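Local coordinates for gala protein type 1, 3 or 4 (Legionella pneumophila subsp. pneumophila, PDB 4XA9) that may bind small GTPases and act as a GTPase activator, at residues 46-51 with 70-75. Residues are numbered along the deposited sequence; the frame is centred on the assembly and turned at random.
Sequences TSLDLS and SSLNIS
The carboxylate of Asp49 and the amide of Asn73 lie side by side, their planes only 4° apart. In both, CG lies opposite the backbone N (chi1 179° and -177°), which lets the planes lie alike. Asp49 OD1 sits over one face of the amide, 3.6 Å from Asn73 CG. Ser51 CB covers the same face, 3.5 Å from Asn73 OD1. Asp49 OD1 and Asn73 ND2 are not hydrogen-bonded. Each flat group is instead held by the serine two residues on, in the loop after its strand. At the amide edge, Asn73 OD1 accepts from Ser75 OG in the carbonyl plane and from Ser75 N. Asp49 OD1 takes Ser51 OG on its syn lone pair and Ser51 N on the anti side, out of plane. The backbone N bonds each close an Asx turn. The backbones pair in parallel: Asn73 N gives a nearly straight bond to Leu48 O (2.9 Å). On the face opposite Asp49 and Asn73, Leu48 CD2 meets Leu72 CD1 at 3.9 Å. Both leucines touch Phe63 of helix 57-63, which connects the strands in a right-handed beta-alpha-beta crossover between successive leucine-rich repeats. Strands 19-21 and 95-97 continue the parallel sheet on either side; Gln19 and Ser21 touch Asp49, and Asp97 touches Asn73.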
ATOM      1  N   THR A  46      -7.369  16.534  18.979  1.00 15.62           N
ATOM      2  CA  THR A  46      -5.952  16.242  19.192  1.00 13.39           C
ATOM      3  C   THR A  46      -5.463  15.230  18.173  1.00 16.92           C
ATOM      4  O   THR A  46      -4.310  14.802  18.198  1.00 15.57           O
ATOM      5  CB  THR A  46      -5.695  15.727  20.620  1.00 14.72           C
ATOM      6  OG1 THR A  46      -6.471  14.548  20.853  1.00 15.81           O
ATOM      7  CG2 THR A  46      -6.107  16.791  21.637  1.00 16.66           C
ATOM      8  N   SER A  47      -6.358  14.848  17.274  1.00 17.62           N
ATOM      9  CA  SER A  47      -6.011  13.931  16.199  0.66 18.93           C
ATOM     10  C   SER A  47      -6.419  14.529  14.858  1.00 18.16           C
ATOM     11  O   SER A  47      -7.559  14.969  14.674  1.00 16.23           O
ATOM     12  CB  SER A  47      -6.668  12.566  16.416  0.66 19.44           C
ATOM     13  OG  SER A  47      -8.069  12.686  16.586  0.66 21.45           O
ATOM     14  N   LEU A  48      -5.476  14.549  13.925  1.00 17.28           N
ATOM     15  CA  LEU A  48      -5.684  15.231  12.654  1.00 16.11           C
ATOM     16  C   LEU A  48      -5.218  14.407  11.460  1.00 14.97           C
ATOM     17  O   LEU A  48      -4.109  13.883  11.466  1.00 13.24           O
ATOM     18  CB  LEU A  48      -4.945  16.565  12.681  1.00 14.70           C
ATOM     19  CG  LEU A  48      -4.950  17.418  11.417  1.00 18.64           C
ATOM     20  CD1 LEU A  48      -6.356  17.918  11.127  1.00 15.48           C
ATOM     21  CD2 LEU A  48      -3.985  18.586  11.579  1.00 16.95           C
ATOM     22  N   ASP A  49      -6.062  14.306  10.437  1.00 13.75           N
ATOM     23  CA  ASP A  49      -5.691  13.627   9.198  1.00 16.80           C
ATOM     24  C   ASP A  49      -5.626  14.613   8.019  1.00 17.50           C
ATOM     25  O   ASP A  49      -6.647  15.104   7.537  1.00 17.93           O
ATOM     26  CB  ASP A  49      -6.675  12.485   8.923  1.00 15.32           C
ATOM     27  CG  ASP A  49      -6.377  11.730   7.631  1.00 22.89           C
ATOM     28  OD1 ASP A  49      -5.329  11.975   6.989  1.00 23.50           O
ATOM     29  OD2 ASP A  49      -7.191  10.846   7.284  1.00 25.28           O
ATOM     30  N   LEU A  50      -4.405  14.896   7.573  1.00 17.56           N
ATOM     31  CA  LEU A  50      -4.169  15.778   6.433  1.00 16.08           C
ATOM     32  C   LEU A  50      -3.644  15.009   5.227  1.00 14.99           C
ATOM     33  O   LEU A  50      -3.038  15.592   4.331  1.00 14.67           O
ATOM     34  CB  LEU A  50      -3.173  16.880   6.796  1.00 16.39           C
ATOM     35  CG  LEU A  50      -3.573  17.860   7.890  1.00 21.53           C
ATOM     36  CD1 LEU A  50      -2.464  18.876   8.113  1.00 24.76           C
ATOM     37  CD2 LEU A  50      -4.870  18.559   7.524  1.00 24.44           C
ATOM     38  N   SER A  51      -3.871  13.702   5.206  1.00 12.66           N
ATOM     39  CA  SER A  51      -3.253  12.845   4.194  1.00 17.66           C
ATOM     40  C   SER A  51      -3.791  13.118   2.796  1.00 19.24           C
ATOM     41  O   SER A  51      -4.901  13.607   2.646  1.00 19.59           O
ATOM     42  CB  SER A  51      -3.454  11.371   4.544  1.00 13.20           C
ATOM     43  OG  SER A  51      -4.830  11.033   4.520  1.00 17.92           O
ATOM     44  N   SER A  70      -1.715  15.789  18.787  1.00 15.58           N
ATOM     45  CA  SER A  70      -0.671  14.852  19.213  1.00 16.30           C
ATOM     46  C   SER A  70      -0.579  13.665  18.276  1.00 17.32           C
ATOM     47  O   SER A  70       0.390  12.905  18.304  1.00 14.37           O
ATOM     48  CB  SER A  70      -0.939  14.351  20.628  1.00 18.69           C
ATOM     49  OG  SER A  70      -2.058  13.487  20.636  1.00 20.92           O
ATOM     50  N   SER A  71      -1.610  13.497  17.460  1.00 16.19           N
ATOM     51  CA  SER A  71      -1.629  12.436  16.470  1.00 17.09           C
ATOM     52  C   SER A  71      -1.861  13.059  15.108  1.00 17.32           C
ATOM     53  O   SER A  71      -2.920  13.637  14.859  1.00 15.42           O
ATOM     54  CB  SER A  71      -2.717  11.405  16.789  1.00 16.64           C
ATOM     55  OG  SER A  71      -2.716  10.366  15.831  1.00 19.24           O
ATOM     56  N   LEU A  72      -0.857  12.960  14.243  1.00 12.57           N
ATOM     57  CA  LEU A  72      -0.904  13.629  12.953  1.00 14.73           C
ATOM     58  C   LEU A  72      -0.655  12.653  11.815  1.00 14.59           C
ATOM     59  O   LEU A  72       0.373  11.974  11.774  1.00 15.68           O
ATOM     60  CB  LEU A  72       0.126  14.768  12.890  1.00 14.34           C
ATOM     61  CG  LEU A  72       0.266  15.379  11.488  1.00 18.40           C
ATOM     62  CD1 LEU A  72      -1.013  16.116  11.085  1.00 18.09           C
ATOM     63  CD2 LEU A  72       1.484  16.296  11.376  1.00 18.17           C
ATOM     64  N   ASN A  73      -1.614  12.576  10.900  1.00 14.02           N
ATOM     65  CA  ASN A  73      -1.430  11.866   9.640  1.00 16.14           C
ATOM     66  C   ASN A  73      -1.245  12.880   8.521  1.00 17.85           C
ATOM     67  O   ASN A  73      -2.201  13.540   8.113  1.00 17.73           O
ATOM     68  CB  ASN A  73      -2.625  10.955   9.334  1.00 15.69           C
ATOM     69  CG  ASN A  73      -2.446  10.141   8.049  1.00 18.29           C
ATOM     70  OD1 ASN A  73      -1.511  10.351   7.271  1.00 20.09           O
ATOM     71  ND2 ASN A  73      -3.363   9.213   7.818  1.00 15.83           N
ATOM     72  N   ILE A  74      -0.018  13.005   8.026  1.00 14.97           N
ATOM     73  CA  ILE A  74       0.233  13.894   6.903  1.00 15.74           C
ATOM     74  C   ILE A  74       0.879  13.105   5.758  1.00 14.85           C
ATOM     75  O   ILE A  74       1.651  13.637   4.956  1.00 16.37           O
ATOM     76  CB  ILE A  74       1.101  15.114   7.340  1.00 17.89           C
ATOM     77  CG1 ILE A  74       1.002  16.248   6.305  1.00 18.05           C
ATOM     78  CG2 ILE A  74       2.539  14.695   7.670  1.00 15.39           C
ATOM     79  CD1 ILE A  74       1.592  17.567   6.769  1.00 17.47           C
ATOM     80  N   SER A  75       0.524  11.826   5.668  1.00 14.66           N
ATOM     81  CA  SER A  75       1.031  10.978   4.595  1.00 14.96           C
ATOM     82  C   SER A  75       0.524  11.460   3.236  1.00 15.51           C
ATOM     83  O   SER A  75      -0.453  12.189   3.159  1.00 15.42           O
ATOM     84  CB  SER A  75       0.641   9.509   4.819  1.00 13.22           C
ATOM     85  OG  SER A  75      -0.765   9.313   4.801  1.00 13.91           O
TER